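PDB 4Z3N: putative drug/sodium antiporter from Escherichia coli, which is a membrane transporter of the MATE family, linked to export of the genotoxin colibactin and probably working as an antiporter. Local coordinates for residues Ala392-Tyr404 / Ala450-Trp463. Residues are numbered along the deposited sequence; the frame is centred on the assembly and turned at random.
Sequences ASEYYQAIGKPWY and AWRLLRLSPRLLRW. With OLC ((2R)-2,3-dihydroxypropyl (9Z)-octadec-9-enoate), chain F; CAC (cacodylate ion), chain I.
The indole of W463, which gives up more surface to this contact than any other residue, has the side chain of K401 running over one face. Bent at chi2 (-75°), the lysine crosses the ring system, its CG near CZ3 and its last two atoms above the pyrrole part. CE makes a CH-pi contact there, and NZ a cation-pi contact 3.8 Å from the centroid of the five-membered ring, 14° off its normal. On the opposite face, CG of R459, one turn earlier in the same helix, sits toward the rim. At the indole edge CH2 meets CE1 of Y404 at 3.6 Å, with the Y404 ring and the six-membered ring of the indole inclined at 49°, and CZ3 approaches CE1 of Y396. A cacodylate ion, probably from the crystallisation liquor, takes a weak bond from W463 NE1 on O2 and two from R462 NH1 and NH2 on O1. The hydroxyl of Y404 comes within 2.9 Å of R459 NH1, the two side chains arriving from opposite directions.

L454, where helix 432-453 gives way to the linker, fills the other end. Its two methyls divide the work: CD1 sits over the centre of the Y395 ring, 3.7 Å from the centroid, while CD2 reaches A392 CB and the Y396 ring. The Y396 hydroxyl lies against L453 CB at 3.4 Å, and A392 and A450 touch through their CB atoms. Y395 OH passes the methyls of L460 to hydrogen-bond T329.

The contact thus joins the end of helix 382-399, its Schellman turn at G400 and the start of helix 402-413 to the bend between helices 432-453 and 458-467. Helix 286-322 packs against Y395 and I399 through V317, while helix 326-358 packs on Y395 and L454 through L330 and on L460 through V326.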
ATOM      1  N   ALA A 392      10.027   6.438  -7.929  1.00 25.20           N
ATOM      2  CA  ALA A 392      10.475   5.959  -9.236  1.00 23.93           C
ATOM      3  C   ALA A 392       9.600   4.795  -9.726  1.00 25.23           C
ATOM      4  O   ALA A 392       9.298   4.712 -10.920  1.00 25.75           O
ATOM      5  CB  ALA A 392      11.947   5.546  -9.191  1.00 25.47           C
ATOM      6  N   SER A 393       9.189   3.909  -8.812  1.00 25.49           N
ATOM      7  CA  SER A 393       8.293   2.790  -9.162  1.00 28.18           C
ATOM      8  C   SER A 393       6.907   3.243  -9.623  1.00 27.88           C
ATOM      9  O   SER A 393       6.325   2.679 -10.543  1.00 26.66           O
ATOM     10  CB  SER A 393       8.125   1.836  -7.984  1.00 24.35           C
ATOM     11  OG  SER A 393       9.249   0.991  -7.886  1.00 33.94           O
ATOM     12  N   GLU A 394       6.379   4.249  -8.942  1.00 26.36           N
ATOM     13  CA  GLU A 394       5.102   4.829  -9.288  1.00 26.96           C
ATOM     14  C   GLU A 394       5.153   5.412 -10.717  1.00 27.44           C
ATOM     15  O   GLU A 394       4.200   5.249 -11.484  1.00 26.45           O
ATOM     16  CB  GLU A 394       4.729   5.910  -8.266  1.00 26.21           C
ATOM     17  CG  GLU A 394       3.231   6.165  -8.115  1.00 29.11           C
ATOM     18  CD  GLU A 394       2.512   4.993  -7.457  1.00 34.49           C
ATOM     19  OE1 GLU A 394       3.185   3.964  -7.217  1.00 35.98           O
ATOM     20  OE2 GLU A 394       1.288   5.093  -7.173  1.00 38.43           O
ATOM     21  N   TYR A 395       6.267   6.074 -11.055  1.00 21.75           N
ATOM     22  CA  TYR A 395       6.474   6.691 -12.360  1.00 23.62           C
ATOM     23  C   TYR A 395       6.398   5.674 -13.519  1.00 26.89           C
ATOM     24  O   TYR A 395       5.745   5.909 -14.545  1.00 27.91           O
ATOM     25  CB  TYR A 395       7.831   7.427 -12.381  1.00 23.63           C
ATOM     26  CG  TYR A 395       8.159   8.117 -13.701  1.00 24.74           C
ATOM     27  CD1 TYR A 395       8.766   7.418 -14.735  1.00 23.07           C
ATOM     28  CD2 TYR A 395       7.859   9.456 -13.910  1.00 23.69           C
ATOM     29  CE1 TYR A 395       9.068   8.015 -15.926  1.00 20.20           C
ATOM     30  CE2 TYR A 395       8.158  10.069 -15.114  1.00 25.39           C
ATOM     31  CZ  TYR A 395       8.764   9.338 -16.126  1.00 25.64           C
ATOM     32  OH  TYR A 395       9.089   9.923 -17.346  1.00 22.20           O
ATOM     33  N   TYR A 396       7.066   4.546 -13.361  1.00 26.82           N
ATOM     34  CA  TYR A 396       7.005   3.517 -14.379  1.00 28.79           C
ATOM     35  C   TYR A 396       5.620   2.872 -14.481  1.00 28.15           C
ATOM     36  O   TYR A 396       5.177   2.491 -15.562  1.00 32.39           O
ATOM     37  CB  TYR A 396       8.077   2.468 -14.115  1.00 27.24           C
ATOM     38  CG  TYR A 396       9.445   3.000 -14.451  1.00 30.43           C
ATOM     39  CD1 TYR A 396       9.790   3.293 -15.765  1.00 30.25           C
ATOM     40  CD2 TYR A 396      10.379   3.245 -13.457  1.00 29.76           C
ATOM     41  CE1 TYR A 396      11.040   3.802 -16.082  1.00 34.80           C
ATOM     42  CE2 TYR A 396      11.626   3.750 -13.759  1.00 30.45           C
ATOM     43  CZ  TYR A 396      11.959   4.023 -15.066  1.00 34.27           C
ATOM     44  OH  TYR A 396      13.214   4.517 -15.341  1.00 35.91           O
ATOM     45  N   GLN A 397       4.927   2.771 -13.364  1.00 22.04           N
ATOM     46  CA  GLN A 397       3.569   2.268 -13.376  1.00 27.01           C
ATOM     47  C   GLN A 397       2.671   3.237 -14.128  1.00 26.14           C
ATOM     48  O   GLN A 397       1.818   2.834 -14.918  1.00 24.81           O
ATOM     49  CB  GLN A 397       3.069   2.061 -11.948  1.00 27.45           C
ATOM     50  CG  GLN A 397       3.790   0.955 -11.211  1.00 23.20           C
ATOM     51  CD  GLN A 397       3.311  -0.408 -11.636  1.00 29.12           C
ATOM     52  OE1 GLN A 397       3.451  -0.802 -12.810  1.00 28.69           O
ATOM     53  NE2 GLN A 397       2.715  -1.141 -10.690  1.00 28.26           N
ATOM     54  N   ALA A 398       2.889   4.523 -13.895  1.00 25.07           N
ATOM     55  CA  ALA A 398       2.106   5.551 -14.555  1.00 24.37           C
ATOM     56  C   ALA A 398       2.304   5.523 -16.073  1.00 26.69           C
ATOM     57  O   ALA A 398       1.348   5.756 -16.819  1.00 27.23           O
ATOM     58  CB  ALA A 398       2.449   6.929 -13.986  1.00 21.69           C
ATOM     59  N   ILE A 399       3.526   5.250 -16.538  1.00 22.73           N
ATOM     60  CA  ILE A 399       3.793   5.319 -17.975  1.00 27.49           C
ATOM     61  C   ILE A 399       3.684   3.944 -18.663  1.00 32.40           C
ATOM     62  O   ILE A 399       3.963   3.825 -19.859  1.00 31.04           O
ATOM     63  CB  ILE A 399       5.198   5.939 -18.290  1.00 27.18           C
ATOM     64  CG1 ILE A 399       6.325   5.071 -17.738  1.00 25.33           C
ATOM     65  CG2 ILE A 399       5.301   7.386 -17.766  1.00 25.32           C
ATOM     66  CD1 ILE A 399       7.623   5.263 -18.458  1.00 21.65           C
ATOM     67  N   GLY A 400       3.289   2.913 -17.911  1.00 28.35           N
ATOM     68  CA  GLY A 400       3.051   1.600 -18.480  1.00 26.83           C
ATOM     69  C   GLY A 400       4.277   0.723 -18.680  1.00 31.90           C
ATOM     70  O   GLY A 400       4.335  -0.061 -19.627  1.00 34.65           O
ATOM     71  N   LYS A 401       5.258   0.845 -17.789  1.00 28.18           N
ATOM     72  CA  LYS A 401       6.483   0.067 -17.896  1.00 28.16           C
ATOM     73  C   LYS A 401       6.858  -0.615 -16.570  1.00 28.30           C
ATOM     74  O   LYS A 401       7.917  -0.349 -16.000  1.00 28.99           O
ATOM     75  CB  LYS A 401       7.617   0.972 -18.383  1.00 35.08           C
ATOM     76  CG  LYS A 401       7.331   1.654 -19.731  1.00 34.40           C
ATOM     77  CD  LYS A 401       7.466   0.671 -20.858  1.00 38.58           C
ATOM     78  CE  LYS A 401       7.069   1.271 -22.191  1.00 35.86           C
ATOM     79  NZ  LYS A 401       7.405   0.305 -23.274  1.00 35.51           N
ATOM     80  N   PRO A 402       5.985  -1.513 -16.082  1.00 31.83           N
ATOM     81  CA  PRO A 402       6.123  -2.174 -14.770  1.00 31.92           C
ATOM     82  C   PRO A 402       7.426  -2.955 -14.529  1.00 28.45           C
ATOM     83  O   PRO A 402       7.728  -3.276 -13.378  1.00 30.98           O
ATOM     84  CB  PRO A 402       4.924  -3.140 -14.739  1.00 33.67           C
ATOM     85  CG  PRO A 402       4.393  -3.195 -16.184  1.00 29.22           C
ATOM     86  CD  PRO A 402       4.685  -1.826 -16.709  1.00 28.85           C
ATOM     87  N   TRP A 403       8.166  -3.262 -15.584  1.00 26.59           N
ATOM     88  CA  TRP A 403       9.415  -3.988 -15.450  1.00 27.41           C
ATOM     89  C   TRP A 403      10.379  -3.215 -14.559  1.00 30.42           C
ATOM     90  O   TRP A 403      11.073  -3.812 -13.721  1.00 29.03           O
ATOM     91  CB  TRP A 403      10.047  -4.258 -16.821  1.00 28.91           C
ATOM     92  CG  TRP A 403      11.471  -4.631 -16.742  1.00 28.80           C
ATOM     93  CD1 TRP A 403      12.527  -3.783 -16.639  1.00 31.68           C
ATOM     94  CD2 TRP A 403      12.017  -5.955 -16.719  1.00 35.43           C
ATOM     95  NE1 TRP A 403      13.700  -4.487 -16.560  1.00 32.50           N
ATOM     96  CE2 TRP A 403      13.417  -5.826 -16.611  1.00 31.21           C
ATOM     97  CE3 TRP A 403      11.461  -7.241 -16.778  1.00 36.49           C
ATOM     98  CZ2 TRP A 403      14.270  -6.923 -16.575  1.00 29.43           C
ATOM     99  CZ3 TRP A 403      12.318  -8.338 -16.739  1.00 36.10           C
ATOM    100  CH2 TRP A 403      13.707  -8.167 -16.642  1.00 33.70           C
ATOM    101  N   TYR A 404      10.429  -1.892 -14.730  1.00 26.18           N
ATOM    102  CA  TYR A 404      11.361  -1.083 -13.955  1.00 25.38           C
ATOM    103  C   TYR A 404      10.815  -0.758 -12.574  1.00 24.86           C
ATOM    104  O   TYR A 404      11.559  -0.465 -11.649  1.00 27.32           O
ATOM    105  CB  TYR A 404      11.728   0.167 -14.749  1.00 31.49           C
ATOM    106  CG  TYR A 404      12.396  -0.232 -16.030  1.00 32.97           C
ATOM    107  CD1 TYR A 404      11.645  -0.431 -17.197  1.00 31.17           C
ATOM    108  CD2 TYR A 404      13.764  -0.487 -16.068  1.00 27.42           C
ATOM    109  CE1 TYR A 404      12.251  -0.835 -18.381  1.00 31.00           C
ATOM    110  CE2 TYR A 404      14.380  -0.898 -17.243  1.00 32.55           C
ATOM    111  CZ  TYR A 404      13.618  -1.066 -18.397  1.00 39.24           C
ATOM    112  OH  TYR A 404      14.223  -1.473 -19.560  1.00 37.09           O
ATOM    113  N   ALA A 450      17.384   4.775  -9.104  1.00 29.73           N
ATOM    114  CA  ALA A 450      16.337   5.738  -9.441  1.00 29.80           C
ATOM    115  C   ALA A 450      16.892   7.046 -10.000  1.00 28.28           C
ATOM    116  O   ALA A 450      16.471   7.479 -11.066  1.00 29.53           O
ATOM    117  CB  ALA A 450      15.462   6.028  -8.208  1.00 28.27           C
ATOM    118  N   TRP A 451      17.822   7.661  -9.270  1.00 26.74           N
ATOM    119  CA  TRP A 451      18.502   8.891  -9.687  1.00 30.92           C
ATOM    120  C   TRP A 451      19.128   8.814 -11.103  1.00 37.47           C
ATOM    121  O   TRP A 451      19.080   9.785 -11.868  1.00 39.02           O
ATOM    122  CB  TRP A 451      19.577   9.244  -8.656  1.00 33.11           C
ATOM    123  CG  TRP A 451      20.381  10.491  -8.949  1.00 44.75           C
ATOM    124  CD1 TRP A 451      19.968  11.590  -9.642  1.00 47.86           C
ATOM    125  CD2 TRP A 451      21.741  10.756  -8.558  1.00 52.96           C
ATOM    126  NE1 TRP A 451      20.982  12.520  -9.714  1.00 49.09           N
ATOM    127  CE2 TRP A 451      22.077  12.035  -9.057  1.00 55.14           C
ATOM    128  CE3 TRP A 451      22.703  10.035  -7.835  1.00 52.17           C
ATOM    129  CZ2 TRP A 451      23.335  12.610  -8.856  1.00 66.16           C
ATOM    130  CZ3 TRP A 451      23.954  10.611  -7.634  1.00 58.54           C
ATOM    131  CH2 TRP A 451      24.256  11.887  -8.143  1.00 67.38           C
ATOM    132  N   ARG A 452      19.702   7.666 -11.456  1.00 33.11           N
ATOM    133  CA  ARG A 452      20.300   7.491 -12.778  1.00 36.15           C
ATOM    134  C   ARG A 452      19.274   7.292 -13.884  1.00 35.55           C
ATOM    135  O   ARG A 452      19.462   7.783 -14.996  1.00 39.66           O
ATOM    136  CB  ARG A 452      21.272   6.314 -12.770  1.00 35.96           C
ATOM    137  CG  ARG A 452      22.436   6.556 -11.824  1.00 52.81           C
ATOM    138  CD  ARG A 452      23.538   5.539 -12.018  1.00 71.97           C
ATOM    139  NE  ARG A 452      24.701   5.834 -11.185  1.00 77.29           N
ATOM    140  CZ  ARG A 452      25.802   5.092 -11.164  1.00 84.29           C
ATOM    141  NH1 ARG A 452      25.890   4.006 -11.927  1.00 90.35           N
ATOM    142  NH2 ARG A 452      26.813   5.436 -10.377  1.00 86.50           N
ATOM    143  N   LEU A 453      18.201   6.569 -13.583  1.00 28.83           N
ATOM    144  CA  LEU A 453      17.195   6.265 -14.579  1.00 29.58           C
ATOM    145  C   LEU A 453      16.203   7.407 -14.805  1.00 32.86           C
ATOM    146  O   LEU A 453      15.526   7.431 -15.815  1.00 36.90           O
ATOM    147  CB  LEU A 453      16.414   4.999 -14.211  1.00 27.75           C
ATOM    148  CG  LEU A 453      17.085   3.627 -14.215  1.00 29.98           C
ATOM    149  CD1 LEU A 453      16.112   2.558 -13.713  1.00 26.21           C
ATOM    150  CD2 LEU A 453      17.645   3.265 -15.572  1.00 27.52           C
ATOM    151  N   LEU A 454      16.076   8.350 -13.887  1.00 32.44           N
ATOM    152  CA  LEU A 454      15.006   9.306 -14.104  1.00 31.80           C
ATOM    153  C   LEU A 454      15.595  10.580 -14.666  1.00 29.80           C
ATOM    154  O   LEU A 454      16.017  11.489 -13.967  1.00 35.41           O
ATOM    155  CB  LEU A 454      14.224   9.576 -12.803  1.00 32.24           C
ATOM    156  CG  LEU A 454      12.976   8.717 -12.510  1.00 31.45           C
ATOM    157  CD1 LEU A 454      11.836   9.050 -13.474  1.00 27.27           C
ATOM    158  CD2 LEU A 454      13.256   7.197 -12.494  1.00 27.77           C
ATOM    159  N   ARG A 455      15.485  10.689 -15.964  1.00 34.71           N
ATOM    160  CA  ARG A 455      16.129  11.762 -16.675  1.00 42.02           C
ATOM    161  C   ARG A 455      15.811  11.524 -18.138  1.00 35.40           C
ATOM    162  O   ARG A 455      15.403  10.414 -18.513  1.00 34.68           O
ATOM    163  CB  ARG A 455      17.643  11.785 -16.389  1.00 35.51           C
ATOM    164  CG  ARG A 455      18.375  10.506 -16.671  1.00 37.22           C
ATOM    165  CD  ARG A 455      19.883  10.718 -16.660  1.00 44.41           C
ATOM    166  NE  ARG A 455      20.499  10.440 -15.359  1.00 57.94           N
ATOM    167  CZ  ARG A 455      20.894  11.365 -14.481  1.00 60.98           C
ATOM    168  NH1 ARG A 455      20.742  12.661 -14.744  1.00 50.91           N
ATOM    169  NH2 ARG A 455      21.450  10.990 -13.333  1.00 55.43           N
ATOM    170  N   LEU A 456      15.954  12.559 -18.951  1.00 33.16           N
ATOM    171  CA  LEU A 456      15.778  12.400 -20.393  1.00 31.21           C
ATOM    172  C   LEU A 456      16.727  11.359 -20.940  1.00 25.60           C
ATOM    173  O   LEU A 456      17.904  11.325 -20.579  1.00 25.85           O
ATOM    174  CB  LEU A 456      15.999  13.723 -21.123  1.00 31.10           C
ATOM    175  CG  LEU A 456      14.834  14.664 -20.956  1.00 30.50           C
ATOM    176  CD1 LEU A 456      15.216  16.061 -21.444  1.00 29.62           C
ATOM    177  CD2 LEU A 456      13.648  14.054 -21.715  1.00 31.10           C
ATOM    178  N   SER A 457      16.190  10.504 -21.796  1.00 23.44           N
ATOM    179  CA  SER A 457      16.966   9.524 -22.539  1.00 25.66           C
ATOM    180  C   SER A 457      16.284   9.333 -23.877  1.00 28.67           C
ATOM    181  O   SER A 457      15.095   9.624 -24.002  1.00 29.40           O
ATOM    182  CB  SER A 457      17.055   8.206 -21.789  1.00 24.69           C
ATOM    183  OG  SER A 457      15.814   7.527 -21.843  1.00 29.69           O
ATOM    184  N   PRO A 458      17.033   8.885 -24.897  1.00 31.60           N
ATOM    185  CA  PRO A 458      16.397   8.554 -26.178  1.00 29.42           C
ATOM    186  C   PRO A 458      15.221   7.586 -26.003  1.00 31.07           C
ATOM    187  O   PRO A 458      14.116   7.873 -26.486  1.00 30.42           O
ATOM    188  CB  PRO A 458      17.527   7.894 -26.966  1.00 27.41           C
ATOM    189  CG  PRO A 458      18.781   8.524 -26.415  1.00 31.83           C
ATOM    190  CD  PRO A 458      18.506   8.916 -24.989  1.00 31.70           C
ATOM    191  N   ARG A 459      15.440   6.504 -25.260  1.00 30.40           N
ATOM    192  CA  ARG A 459      14.424   5.468 -25.065  1.00 33.12           C
ATOM    193  C   ARG A 459      13.158   6.002 -24.405  1.00 34.19           C
ATOM    194  O   ARG A 459      12.034   5.713 -24.850  1.00 33.30           O
ATOM    195  CB  ARG A 459      14.990   4.336 -24.223  1.00 39.27           C
ATOM    196  CG  ARG A 459      14.009   3.243 -23.920  1.00 38.35           C
ATOM    197  CD  ARG A 459      14.452   2.511 -22.707  1.00 40.01           C
ATOM    198  NE  ARG A 459      15.045   1.217 -23.018  1.00 46.55           N
ATOM    199  CZ  ARG A 459      15.557   0.401 -22.099  1.00 49.76           C
ATOM    200  NH1 ARG A 459      15.554   0.755 -20.818  1.00 50.20           N
ATOM    201  NH2 ARG A 459      16.078  -0.762 -22.459  1.00 56.00           N
ATOM    202  N   LEU A 460      13.338   6.780 -23.343  1.00 29.99           N
ATOM    203  CA  LEU A 460      12.197   7.391 -22.664  1.00 29.11           C
ATOM    204  C   LEU A 460      11.357   8.271 -23.622  1.00 29.30           C
ATOM    205  O   LEU A 460      10.133   8.208 -23.607  1.00 25.11           O
ATOM    206  CB  LEU A 460      12.671   8.204 -21.461  1.00 20.96           C
ATOM    207  CG  LEU A 460      11.462   8.768 -20.743  1.00 24.76           C
ATOM    208  CD1 LEU A 460      10.649   7.649 -20.071  1.00 19.42           C
ATOM    209  CD2 LEU A 460      11.849   9.890 -19.787  1.00 22.30           C
ATOM    210  N   LEU A 461      12.029   9.064 -24.461  1.00 30.09           N
ATOM    211  CA  LEU A 461      11.372   9.846 -25.519  1.00 29.83           C
ATOM    212  C   LEU A 461      10.766   8.972 -26.634  1.00 30.44           C
ATOM    213  O   LEU A 461       9.649   9.209 -27.072  1.00 31.18           O
ATOM    214  CB  LEU A 461      12.353  10.845 -26.127  1.00 29.59           C
ATOM    215  CG  LEU A 461      12.757  12.009 -25.221  1.00 30.13           C
ATOM    216  CD1 LEU A 461      13.517  13.011 -26.054  1.00 34.21           C
ATOM    217  CD2 LEU A 461      11.555  12.672 -24.558  1.00 26.34           C
ATOM    218  N   ARG A 462      11.481   7.951 -27.085  1.00 30.67           N
ATOM    219  CA  ARG A 462      10.847   6.991 -27.979  1.00 34.26           C
ATOM    220  C   ARG A 462       9.577   6.356 -27.384  1.00 33.80           C
ATOM    221  O   ARG A 462       8.587   6.185 -28.098  1.00 31.99           O
ATOM    222  CB  ARG A 462      11.811   5.883 -28.376  1.00 31.99           C
ATOM    223  CG  ARG A 462      11.339   5.185 -29.621  1.00 38.33           C
ATOM    224  CD  ARG A 462      11.559   3.708 -29.598  1.00 42.73           C
ATOM    225  NE  ARG A 462      12.808   3.319 -28.961  1.00 50.54           N
ATOM    226  CZ  ARG A 462      12.922   2.225 -28.217  1.00 50.01           C
ATOM    227  NH1 ARG A 462      11.858   1.458 -28.038  1.00 44.86           N
ATOM    228  NH2 ARG A 462      14.080   1.906 -27.648  1.00 53.65           N
ATOM    229  N   TRP A 463       9.609   6.001 -26.096  1.00 30.83           N
ATOM    230  CA  TRP A 463       8.456   5.358 -25.444  1.00 34.38           C
ATOM    231  C   TRP A 463       7.183   6.205 -25.521  1.00 34.15           C
ATOM    232  O   TRP A 463       6.086   5.684 -25.743  1.00 31.63           O
ATOM    233  CB  TRP A 463       8.760   5.058 -23.973  1.00 35.69           C
ATOM    234  CG  TRP A 463       9.544   3.827 -23.719  1.00 31.54           C
ATOM    235  CD1 TRP A 463       9.892   2.875 -24.625  1.00 35.80           C
ATOM    236  CD2 TRP A 463      10.088   3.411 -22.469  1.00 29.60           C
ATOM    237  NE1 TRP A 463      10.621   1.887 -24.017  1.00 34.46           N
ATOM    238  CE2 TRP A 463      10.752   2.190 -22.688  1.00 40.35           C
ATOM    239  CE3 TRP A 463      10.069   3.945 -21.181  1.00 29.84           C
ATOM    240  CZ2 TRP A 463      11.399   1.491 -21.658  1.00 39.30           C
ATOM    241  CZ3 TRP A 463      10.708   3.247 -20.159  1.00 31.13           C
ATOM    242  CH2 TRP A 463      11.363   2.037 -20.406  1.00 29.45           C
TER
HETATM  243  C18 OLC F 505      23.010   7.671  -1.479  1.00 34.93           C
HETATM  244  C10 OLC F 505      19.918  14.808  -6.934  1.00 46.52           C
HETATM  245  C9  OLC F 505      19.232  15.814  -7.521  1.00 41.69           C
HETATM  246  C17 OLC F 505      22.208   7.864  -2.757  1.00 35.50           C
HETATM  247  C11 OLC F 505      19.215  13.805  -6.034  1.00 44.34           C
HETATM  248  C8  OLC F 505      18.520  15.556  -8.840  1.00 40.81           C
HETATM  249  C16 OLC F 505      21.651   9.274  -2.830  1.00 40.44           C
HETATM  250  C12 OLC F 505      19.927  12.468  -6.094  1.00 50.79           C
HETATM  251  C7  OLC F 505      18.116  16.848  -9.530  1.00 35.03           C
HETATM  252  C15 OLC F 505      20.705   9.467  -4.007  1.00 34.75           C
HETATM  253  C13 OLC F 505      19.899  11.747  -4.751  1.00 52.10           C
HETATM  254  C6  OLC F 505      18.169  16.645 -11.024  1.00 37.46           C
HETATM  255  C14 OLC F 505      21.045  10.751  -4.733  1.00 48.89           C
HETATM  256 AS   CAC I 508      12.146  -1.305 -25.921  1.00 84.84          AS
HETATM  257  O1  CAC I 508      13.335  -0.194 -26.184  1.00 62.46           O
HETATM  258  O2  CAC I 508      11.819  -1.356 -24.190  1.00 70.74           O
HETATM  259  C1  CAC I 508      10.520  -0.849 -26.869  1.00 49.07           C
HETATM  260  C2  CAC I 508      12.738  -3.047 -26.498  1.00 78.23           C